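Local coordinates for suppressor of fused family protein (Neisseria gonorrhoeae, PDB 3K5J) that is of unknown function but probably takes part in protein binding, as a bacterial relative of the N-terminal domain of human Sufu, at residues E130-D133 and N134-F137; F24-L28 and G29-E33; L141-T144 and Q145-L149; F73-P76 and E77-E80. One frame throughout, in Å; residues are numbered along the deposited sequence. Where two conformers were deposited one is given.

Contacts 1 and 3 lie at the two ends of strand 135-143, and their centres are about 26 Å apart, on opposite sides of the chain's centre. Contact 1 is the hairpin turn that starts the strand. Contact 3 is the helix start that follows it. Contacts 2 and 4 are loop-to-helix junctions. They touch through I79 of contact 4: its CG2 is 3.6 Å from CZ2 of W26, and its CD1 is 3.9 Å from CZ of F24. Contact 4 comes within about 7 Å of contact 3 (nearest atoms). The two bound sulfates, probably from the crystallisation liquor, both sit at contact 3.

Contact 1 of 4, residues E130-D133 and N134-F137; sequences EYMD and NVRF
A tight beta hairpin closes where M132 faces V135. The two form an antiparallel hydrogen-bonded pair, with D133 and N134 as the two-residue turn beyond them. M132 N donates to V135 O at 2.9 Å, and V135 N donates back to M132 O. Further along, F137 N donates to E130 O over 2.8 Å. E130 is the last residue of helix 127-130, so the chain passes directly from that helix into the hairpin.

Y131 and R136 are the non-hydrogen-bonded pair, and their side chains share a face of the sheet. R136 CG lies over the Y131 ring, 3.8 Å from its centroid, in a CH-pi contact. The R136 chain then bends at chi3 (78°), which lays the guanidinium almost parallel to the ring; the two planes are 17° apart. Y131 OH sits over the guanidinium face, 3.3 Å from R136 NE, but the angle is too poor for a hydrogen bond.

Strand 131-132 pairs with the start of strand 135-143, which continues into the mixed sheet and also pairs with strand 65-71. At the guanidinium edge R136 NH2 makes a salt bridge to E130 OE2 at 2.8 Å. It is nearly straight (170°) and lies in the guanidinium plane.

M132 (selenomethionine) and V135 share the other face. In the conformer given, M132 CE packs on V135 CB at 3.8 Å, and SE meets the F137 ring at its edge, a Met-aromatic contact. The F137 ring also stacks with H11 of helix 2-15.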
loop_
_atom_site.group_PDB
_atom_site.type_symbol
_atom_site.label_atom_id
_atom_site.label_comp_id
_atom_site.label_asym_id
_atom_site.label_seq_id
_atom_site.Cartn_x
_atom_site.Cartn_y
_atom_site.Cartn_z
ATOM N N GLU A 130 9.576 5.092 6.460
ATOM C CA GLU A 130 8.673 6.211 6.202
ATOM C C GLU A 130 9.265 7.311 5.317
ATOM O O GLU A 130 8.571 7.804 4.443
ATOM C CB GLU A 130 8.203 6.798 7.541
ATOM C CG GLU A 130 7.109 7.867 7.423
ATOM C CD GLU A 130 6.988 8.714 8.663
ATOM O OE1 GLU A 130 7.839 8.591 9.577
ATOM O OE2 GLU A 130 6.006 9.468 8.713
ATOM N N TYR A 131 10.493 7.751 5.615
ATOM C CA TYR A 131 11.114 8.873 4.896
ATOM C C TYR A 131 12.313 8.458 4.108
ATOM O O TYR A 131 13.228 7.819 4.624
ATOM C CB TYR A 131 11.555 9.976 5.875
ATOM C CG TYR A 131 10.437 10.944 6.259
ATOM C CD1 TYR A 131 9.553 10.701 7.313
ATOM C CD2 TYR A 131 10.289 12.144 5.583
ATOM C CE1 TYR A 131 8.545 11.607 7.622
ATOM C CE2 TYR A 131 9.266 13.033 5.874
ATOM C CZ TYR A 131 8.398 12.779 6.907
ATOM O OH TYR A 131 7.395 13.703 7.209
HETATM N N MSE A 132 12.315 8.922 2.868
HETATM C CA MSE A 132 13.473 8.985 1.979
HETATM C C MSE A 132 13.596 10.343 1.278
HETATM O O MSE A 132 12.796 10.648 0.449
HETATM C CB MSE A 132 13.207 8.014 0.835
HETATM C CG MSE A 132 14.214 7.868 -0.244
HETATM SE SE MSE A 132 13.586 7.059 -1.840
HETATM C CE MSE A 132 12.524 8.333 -2.755
ATOM N N ASP A 133 14.616 11.142 1.551
ATOM C CA ASP A 133 14.717 12.477 0.884
ATOM C C ASP A 133 13.597 12.877 -0.136
ATOM O O ASP A 133 13.508 12.387 -1.267
ATOM C CB ASP A 133 16.062 12.706 0.232
ATOM C CG ASP A 133 16.316 14.184 -0.020
ATOM O OD1 ASP A 133 16.126 14.974 0.918
ATOM O OD2 ASP A 133 16.683 14.554 -1.140
ATOM N N ASN A 134 12.767 13.816 0.314
ATOM C CA ASN A 134 11.602 14.402 -0.433
ATOM C C ASN A 134 10.344 13.532 -0.523
ATOM O O ASN A 134 9.303 14.046 -0.961
ATOM C CB ASN A 134 11.848 15.101 -1.805
ATOM C CG ASN A 134 12.868 16.239 -1.714
ATOM O OD1 ASN A 134 12.749 17.113 -0.866
ATOM N ND2 ASN A 134 13.853 16.233 -2.607
ATOM N N VAL A 135 10.411 12.279 -0.027
ATOM C CA VAL A 135 9.335 11.337 -0.287
ATOM C C VAL A 135 9.034 10.452 0.899
ATOM O O VAL A 135 9.929 9.962 1.577
ATOM C CB VAL A 135 9.680 10.486 -1.538
ATOM C CG1 VAL A 135 8.672 9.412 -1.816
ATOM C CG2 VAL A 135 9.837 11.405 -2.807
ATOM N N ARG A 136 7.750 10.221 1.133
ATOM C CA ARG A 136 7.340 9.327 2.190
ATOM C C ARG A 136 6.722 8.045 1.656
ATOM O O ARG A 136 6.313 7.989 0.509
ATOM C CB ARG A 136 6.327 10.066 3.039
ATOM C CG ARG A 136 6.925 11.299 3.741
ATOM C CD ARG A 136 5.856 12.118 4.446
ATOM N NE ARG A 136 5.481 11.503 5.707
ATOM C CZ ARG A 136 4.471 11.951 6.461
ATOM N NH1 ARG A 136 3.668 12.937 6.053
ATOM N NH2 ARG A 136 4.260 11.392 7.619
ATOM N N PHE A 137 6.707 7.010 2.488
ATOM C CA PHE A 137 6.166 5.688 2.143
ATOM C C PHE A 137 5.016 5.365 3.076
ATOM O O PHE A 137 5.206 5.202 4.290
ATOM C CB PHE A 137 7.262 4.625 2.251
ATOM C CG PHE A 137 8.256 4.742 1.113
ATOM C CD1 PHE A 137 9.250 5.713 1.120
ATOM C CD2 PHE A 137 8.162 3.896 0.031
ATOM C CE1 PHE A 137 10.048 5.902 0.031
ATOM C CE2 PHE A 137 9.007 4.061 -1.065
ATOM C CZ PHE A 137 9.963 5.049 -1.043
#

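Contact 2 of 4, residues F24-L28 and G29-E33; sequences FTWTL and GRIVE
W26 lays one face of its indole over I31. In the I31 conformer given, CG1 stands 4.0 Å from the centroid of the five-membered ring, 17° off its normal. This is a CH-pi contact. The nearest ring atom is W26 CD2, on the fusion bond of the indole, 3.8 Å from I31 CG1. I31 CG2 takes the other branch and meets W26 CB at 4.0 Å. Both branches of the isoleucine therefore contact the tryptophan, one at the ring and one at its stem.

I31 chi1 is -73°. This keeps CG1 beside the backbone N and turns it to the ring. V32, the next residue, works on the backbone instead. Its CG2 rests against the peptide between T27 and L28, with T27 C and L28 N both 3.6 Å from it. W26 CB lies a little further from the same methyl.

G29 joins the two segments. Its backbone has a positive phi of 124°, a region open mainly to glycine, and the chain turns there into the helix. V32 N bonds G29 O at 3.1 Å in the first turn.

Beyond the segments, W26 also packs on I79 and A83 of helix 77-91 and on V40 of strand 39-43. The whole is a strand-loop-helix connection: the chain leaves strand 21-24, and an aromatic from the loop packs on the first turn of helix 30-34.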
loop_
_atom_site.group_PDB
_atom_site.type_symbol
_atom_site.label_atom_id
_atom_site.label_comp_id
_atom_site.label_asym_id
_atom_site.label_seq_id
_atom_site.Cartn_x
_atom_site.Cartn_y
_atom_site.Cartn_z
ATOM N N PHE A 24 9.467 -4.623 -11.246
ATOM C CA PHE A 24 8.513 -4.826 -12.345
ATOM C C PHE A 24 8.336 -3.521 -13.095
ATOM O O PHE A 24 8.423 -2.412 -12.524
ATOM C CB PHE A 24 7.174 -5.277 -11.812
ATOM C CG PHE A 24 7.245 -6.590 -11.083
ATOM C CD1 PHE A 24 7.172 -7.772 -11.805
ATOM C CD2 PHE A 24 7.424 -6.660 -9.745
ATOM C CE1 PHE A 24 7.228 -8.985 -11.158
ATOM C CE2 PHE A 24 7.488 -7.910 -9.097
ATOM C CZ PHE A 24 7.409 -9.030 -9.808
ATOM N N THR A 25 8.098 -3.652 -14.396
ATOM C CA THR A 25 7.888 -2.547 -15.306
ATOM C C THR A 25 6.752 -2.841 -16.287
ATOM O O THR A 25 6.266 -3.977 -16.368
ATOM C CB THR A 25 9.186 -2.266 -16.141
ATOM O OG1 THR A 25 9.428 -3.388 -16.977
ATOM C CG2 THR A 25 10.429 -1.975 -15.277
ATOM N N TRP A 26 6.323 -1.805 -17.005
ATOM C CA TRP A 26 5.310 -1.936 -18.063
ATOM C C TRP A 26 5.860 -1.437 -19.391
ATOM O O TRP A 26 6.533 -0.408 -19.464
ATOM C CB TRP A 26 4.052 -1.139 -17.745
ATOM C CG TRP A 26 3.201 -1.752 -16.676
ATOM C CD1 TRP A 26 2.030 -2.427 -16.875
ATOM C CD2 TRP A 26 3.394 -1.715 -15.236
ATOM N NE1 TRP A 26 1.505 -2.832 -15.661
ATOM C CE2 TRP A 26 2.329 -2.427 -14.647
ATOM C CE3 TRP A 26 4.377 -1.191 -14.393
ATOM C CZ2 TRP A 26 2.197 -2.568 -13.268
ATOM C CZ3 TRP A 26 4.261 -1.380 -13.030
ATOM C CH2 TRP A 26 3.184 -2.098 -12.492
ATOM N N THR A 27 5.552 -2.164 -20.450
ATOM C CA THR A 27 5.800 -1.690 -21.811
ATOM C C THR A 27 4.477 -1.470 -22.575
ATOM O O THR A 27 4.487 -0.908 -23.647
ATOM C CB THR A 27 6.741 -2.634 -22.586
ATOM O OG1 THR A 27 6.149 -3.934 -22.663
ATOM C CG2 THR A 27 8.126 -2.729 -21.943
ATOM N N LEU A 28 3.358 -1.840 -21.962
ATOM C CA LEU A 28 2.039 -1.679 -22.468
ATOM C C LEU A 28 1.128 -1.415 -21.297
ATOM O O LEU A 28 1.315 -2.021 -20.247
ATOM C CB LEU A 28 1.629 -3.041 -23.067
ATOM C CG LEU A 28 0.469 -3.181 -23.989
ATOM C CD1 LEU A 28 0.863 -2.552 -25.317
ATOM C CD2 LEU A 28 0.215 -4.670 -24.093
ATOM N N GLY A 29 0.132 -0.576 -21.467
ATOM C CA GLY A 29 -0.830 -0.330 -20.358
ATOM C C GLY A 29 -0.966 1.133 -19.972
ATOM O O GLY A 29 -0.282 2.013 -20.543
ATOM N N ARG A 30 -1.864 1.380 -19.022
ATOM C CA ARG A 30 -2.174 2.727 -18.616
ATOM C C ARG A 30 -0.948 3.475 -18.156
ATOM O O ARG A 30 -0.854 4.666 -18.360
ATOM C CB ARG A 30 -3.246 2.741 -17.549
ATOM C CG ARG A 30 -2.834 2.211 -16.217
ATOM C CD ARG A 30 -4.084 1.901 -15.400
ATOM N NE ARG A 30 -4.617 0.605 -15.790
ATOM C CZ ARG A 30 -5.733 0.057 -15.284
ATOM N NH1 ARG A 30 -6.468 0.686 -14.403
ATOM N NH2 ARG A 30 -6.082 -1.144 -15.664
ATOM N N ILE A 31 -0.015 2.716 -17.578
ATOM C CA ILE A 31 1.223 3.248 -17.023
ATOM C C ILE A 31 2.048 4.034 -18.034
ATOM O O ILE A 31 2.557 5.126 -17.763
ATOM C CB ILE A 31 2.080 2.095 -16.466
ATOM C CG1 ILE A 31 1.458 1.589 -15.170
ATOM C CG2 ILE A 31 3.522 2.569 -16.213
ATOM C CD1 ILE A 31 1.128 2.712 -14.145
ATOM N N VAL A 32 2.152 3.451 -19.208
ATOM C CA VAL A 32 3.055 3.930 -20.264
ATOM C C VAL A 32 2.682 5.351 -20.678
ATOM O O VAL A 32 3.579 6.176 -20.821
ATOM C CB VAL A 32 3.056 2.973 -21.447
ATOM C CG1 VAL A 32 3.945 3.488 -22.541
ATOM C CG2 VAL A 32 3.531 1.588 -20.960
ATOM N N GLU A 33 1.393 5.665 -20.764
ATOM C CA GLU A 33 0.966 7.082 -21.049
ATOM C C GLU A 33 0.841 7.938 -19.806
ATOM O O GLU A 33 1.269 9.101 -19.747
ATOM C CB GLU A 33 -0.340 7.133 -21.837
#

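Contact 3 of 4, residues L141-T144 and Q145-L149; sequences LPIT and QTERL. With SO4 (sulfate ion), chain D; SO4 (sulfate ion), chain E.
The extended side chain of E147 crosses T144 obliquely. CB lies 3.4 Å from T144 OG1, and CG comes to 3.2 Å from the same oxygen. CD passes T144 CG2 at 3.8 Å. At the tip, OE1 accepts from T144 N at 2.9 Å, from above the carboxylate plane. OE1 also takes a salt bridge from R175, while OE2 bonds T178, so both carboxylate oxygens are engaged.

The return bond runs from E147 N to T144 OG1, 3.0 Å, and completes a capping box with T144 as N-cap. T144 chi1 of 75° holds OG1 between the backbone N and the carbonyl carbon, facing the helix end. S177 also bonds this hydroxyl. One residue on from Q145, T146 grips O2 of a sulfate twice, with OG1 at 2.7 Å and N at 3.1 Å. R148, in the conformer given, holds a second sulfate through NE and NH2. R148 N bonds T144 O at 3.0 Å.

Strand 141-143 and helix 145-149 run at 91° to each other. L159 and F163 of helix 156-166 pack on E147. I143 touches F163 too, and H116 and L118 of strand 116-120.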
loop_
_atom_site.group_PDB
_atom_site.type_symbol
_atom_site.label_atom_id
_atom_site.label_comp_id
_atom_site.label_asym_id
_atom_site.label_seq_id
_atom_site.Cartn_x
_atom_site.Cartn_y
_atom_site.Cartn_z
ATOM N N LEU A 141 -3.444 -0.188 4.197
ATOM C CA LEU A 141 -3.919 -1.139 5.191
ATOM C C LEU A 141 -5.329 -1.615 4.786
ATOM O O LEU A 141 -6.245 -0.791 4.704
ATOM C CB LEU A 141 -3.983 -0.441 6.552
ATOM C CG LEU A 141 -4.754 -1.145 7.671
ATOM C CD1 LEU A 141 -4.191 -2.553 7.901
ATOM C CD2 LEU A 141 -4.714 -0.283 8.939
ATOM N N PRO A 142 -5.526 -2.920 4.514
ATOM C CA PRO A 142 -6.902 -3.346 4.182
ATOM C C PRO A 142 -7.866 -3.176 5.341
ATOM O O PRO A 142 -7.527 -3.501 6.488
ATOM C CB PRO A 142 -6.746 -4.828 3.813
ATOM C CG PRO A 142 -5.290 -5.068 3.661
ATOM C CD PRO A 142 -4.571 -4.033 4.479
ATOM N N ILE A 143 -9.058 -2.638 5.041
ATOM C CA ILE A 143 -10.082 -2.485 6.054
ATOM C C ILE A 143 -11.374 -3.161 5.597
ATOM O O ILE A 143 -11.588 -3.363 4.409
ATOM C CB ILE A 143 -10.341 -0.991 6.409
ATOM C CG1 ILE A 143 -10.959 -0.202 5.275
ATOM C CG2 ILE A 143 -9.024 -0.296 6.918
ATOM C CD1 ILE A 143 -11.398 1.255 5.646
ATOM N N THR A 144 -12.205 -3.555 6.570
ATOM C CA THR A 144 -13.410 -4.302 6.241
ATOM C C THR A 144 -14.440 -3.323 5.646
ATOM O O THR A 144 -14.327 -2.095 5.788
ATOM C CB THR A 144 -13.998 -4.996 7.470
ATOM O OG1 THR A 144 -14.634 -4.016 8.289
ATOM C CG2 THR A 144 -12.941 -5.795 8.260
ATOM N N GLN A 145 -15.484 -3.883 5.050
ATOM C CA GLN A 145 -16.499 -3.040 4.420
ATOM C C GLN A 145 -17.257 -2.223 5.459
ATOM O O GLN A 145 -17.575 -1.038 5.222
ATOM C CB GLN A 145 -17.446 -3.870 3.556
ATOM C CG GLN A 145 -16.744 -4.410 2.330
ATOM C CD GLN A 145 -17.666 -5.179 1.437
ATOM O OE1 GLN A 145 -18.689 -4.631 0.999
ATOM N NE2 GLN A 145 -17.271 -6.399 1.042
ATOM N N THR A 146 -17.493 -2.819 6.618
ATOM C CA THR A 146 -18.154 -2.098 7.688
ATOM C C THR A 146 -17.262 -1.044 8.353
ATOM O O THR A 146 -17.756 0.008 8.751
ATOM C CB THR A 146 -18.813 -3.039 8.677
ATOM O OG1 THR A 146 -17.882 -3.943 9.300
ATOM C CG2 THR A 146 -19.888 -3.840 7.991
ATOM N N GLU A 147 -15.957 -1.304 8.430
ATOM C CA GLU A 147 -15.003 -0.271 8.825
ATOM C C GLU A 147 -14.999 0.918 7.877
ATOM O O GLU A 147 -14.921 2.062 8.333
ATOM C CB GLU A 147 -13.595 -0.867 9.015
ATOM C CG GLU A 147 -13.490 -1.789 10.225
ATOM C CD GLU A 147 -12.267 -2.664 10.249
ATOM O OE1 GLU A 147 -11.514 -2.678 9.246
ATOM O OE2 GLU A 147 -12.071 -3.345 11.295
ATOM N N ARG A 148 -15.052 0.671 6.583
ATOM C CA ARG A 148 -15.126 1.754 5.611
ATOM C C ARG A 148 -16.360 2.604 5.870
ATOM O O ARG A 148 -16.303 3.837 5.883
ATOM C CB ARG A 148 -15.150 1.207 4.187
ATOM C CG ARG A 148 -15.620 2.186 3.116
ATOM C CD ARG A 148 -14.687 3.379 2.972
ATOM N NE ARG A 148 -15.229 4.307 1.983
ATOM C CZ ARG A 148 -15.873 5.422 2.289
ATOM N NH1 ARG A 148 -16.031 5.748 3.560
ATOM N NH2 ARG A 148 -16.356 6.206 1.318
ATOM N N LEU A 149 -17.491 1.928 6.055
ATOM C CA LEU A 149 -18.751 2.661 6.314
ATOM C C LEU A 149 -18.660 3.504 7.583
ATOM O O LEU A 149 -19.135 4.673 7.618
ATOM C CB LEU A 149 -19.935 1.688 6.370
ATOM C CG LEU A 149 -21.278 2.377 6.661
ATOM C CD1 LEU A 149 -21.650 3.318 5.536
ATOM C CD2 LEU A 149 -22.337 1.303 6.880
HETATM S S SO4 D . -17.712 -7.199 7.693
HETATM O O1 SO4 D . -19.113 -7.358 7.998
HETATM O O2 SO4 D . -17.411 -5.844 7.409
HETATM O O3 SO4 D . -17.014 -7.614 8.938
HETATM O O4 SO4 D . -17.290 -8.107 6.600
HETATM S S SO4 E . -16.021 4.823 -1.866
HETATM O O1 SO4 E . -17.416 4.393 -1.657
HETATM O O2 SO4 E . -16.018 6.238 -1.532
HETATM O O3 SO4 E . -15.157 4.041 -0.925
HETATM O O4 SO4 E . -15.677 4.676 -3.292
#

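Contact 4 of 4, residues F73-P76 and E77-E80; sequences FETP and EHIE
T75 turns its hydroxyl onto E77 and its methyl onto H78. OG1 is anti to the backbone N (chi1 174°), which aims it at the start of the helix. There it accepts from E77 N at 3.1 Å and donates to E77 OE1 at 2.7 Å. OE1 is met on its anti side, 16° out of the carboxylate plane. E77 keeps CG beside its own backbone N and then runs extended (chi2 164°), crossing the threonine obliquely and carrying OE1 to its hydroxyl. CG is 3.2 Å from T75 OG1. The other oxygen, OE2, bonds E110 N, so the carboxylate is held at both ends.

CG2 of T75 stands 3.4 Å from H78 NE2. The two side chains cross at about a right angle. H78 NE2 is itself bonded to S71 OG, which limits the rotation of the imidazole.

P76 O takes E80 N at 3.1 Å, while its bond from I79 N is weak. E80 runs back past P76 O to a salt bridge with R106.

A weak bond from H78 N to T75 O adds to the turn. Threonine OG1 accepting from the N two residues on is an ST turn, here leading into helix 77-91.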
loop_
_atom_site.group_PDB
_atom_site.type_symbol
_atom_site.label_atom_id
_atom_site.label_comp_id
_atom_site.label_asym_id
_atom_site.label_seq_id
_atom_site.Cartn_x
_atom_site.Cartn_y
_atom_site.Cartn_z
ATOM N N PHE A 73 0.778 -13.728 0.986
ATOM C CA PHE A 73 1.289 -14.590 -0.063
ATOM C C PHE A 73 1.634 -13.771 -1.302
ATOM O O PHE A 73 1.205 -12.623 -1.471
ATOM C CB PHE A 73 0.268 -15.710 -0.389
ATOM C CG PHE A 73 -1.156 -15.197 -0.651
ATOM C CD1 PHE A 73 -1.510 -14.637 -1.878
ATOM C CD2 PHE A 73 -2.130 -15.318 0.321
ATOM C CE1 PHE A 73 -2.830 -14.184 -2.119
ATOM C CE2 PHE A 73 -3.437 -14.833 0.099
ATOM C CZ PHE A 73 -3.785 -14.313 -1.107
ATOM N N GLU A 74 2.437 -14.384 -2.173
ATOM C CA GLU A 74 2.792 -13.803 -3.453
ATOM C C GLU A 74 1.592 -13.788 -4.344
ATOM O O GLU A 74 0.886 -14.816 -4.520
ATOM C CB GLU A 74 3.879 -14.656 -4.117
ATOM C CG GLU A 74 4.399 -14.095 -5.393
ATOM C CD GLU A 74 5.545 -14.893 -5.993
ATOM O OE1 GLU A 74 5.641 -16.108 -5.710
ATOM O OE2 GLU A 74 6.352 -14.270 -6.730
ATOM N N THR A 75 1.343 -12.651 -4.967
ATOM C CA THR A 75 0.272 -12.538 -5.937
ATOM C C THR A 75 0.454 -11.302 -6.815
ATOM O O THR A 75 0.668 -10.217 -6.299
ATOM C CB THR A 75 -1.120 -12.491 -5.308
ATOM O OG1 THR A 75 -2.070 -12.246 -6.338
ATOM C CG2 THR A 75 -1.260 -11.494 -4.190
ATOM N N PRO A 76 0.281 -11.450 -8.129
ATOM C CA PRO A 76 0.345 -10.308 -9.010
ATOM C C PRO A 76 -0.845 -9.363 -8.857
ATOM O O PRO A 76 -0.846 -8.250 -9.416
ATOM C CB PRO A 76 0.382 -10.947 -10.403
ATOM C CG PRO A 76 -0.325 -12.171 -10.228
ATOM C CD PRO A 76 0.088 -12.687 -8.892
ATOM N N GLU A 77 -1.839 -9.741 -8.072
ATOM C CA GLU A 77 -2.933 -8.836 -7.781
ATOM C C GLU A 77 -2.423 -7.469 -7.301
ATOM O O GLU A 77 -3.004 -6.422 -7.621
ATOM C CB GLU A 77 -3.882 -9.456 -6.749
ATOM C CG GLU A 77 -4.688 -10.638 -7.313
ATOM C CD GLU A 77 -5.320 -11.487 -6.213
ATOM O OE1 GLU A 77 -4.552 -12.083 -5.418
ATOM O OE2 GLU A 77 -6.572 -11.542 -6.169
ATOM N N HIS A 78 -1.367 -7.493 -6.510
ATOM C CA HIS A 78 -0.878 -6.238 -5.952
ATOM C C HIS A 78 -0.165 -5.351 -6.965
ATOM O O HIS A 78 -0.177 -4.115 -6.844
ATOM C CB HIS A 78 -0.008 -6.506 -4.728
ATOM C CG HIS A 78 -0.730 -7.292 -3.678
ATOM N ND1 HIS A 78 -2.017 -6.983 -3.281
ATOM C CD2 HIS A 78 -0.362 -8.389 -2.973
ATOM C CE1 HIS A 78 -2.384 -7.857 -2.355
ATOM N NE2 HIS A 78 -1.408 -8.727 -2.158
ATOM N N ILE A 79 0.464 -5.978 -7.955
ATOM C CA ILE A 79 1.080 -5.259 -9.036
ATOM C C ILE A 79 -0.016 -4.528 -9.840
ATOM O O ILE A 79 0.101 -3.330 -10.147
ATOM C CB ILE A 79 1.910 -6.192 -9.968
ATOM C CG1 ILE A 79 2.989 -6.915 -9.154
ATOM C CG2 ILE A 79 2.543 -5.407 -11.067
ATOM C CD1 ILE A 79 3.670 -8.054 -9.919
ATOM N N GLU A 80 -1.105 -5.260 -10.109
ATOM C CA GLU A 80 -2.236 -4.737 -10.859
ATOM C C GLU A 80 -2.896 -3.571 -10.088
ATOM O O GLU A 80 -3.213 -2.502 -10.641
ATOM C CB GLU A 80 -3.256 -5.880 -11.085
ATOM C CG GLU A 80 -2.756 -7.088 -11.896
ATOM C CD GLU A 80 -3.457 -8.434 -11.597
ATOM O OE1 GLU A 80 -4.473 -8.488 -10.822
ATOM O OE2 GLU A 80 -2.938 -9.468 -12.144
#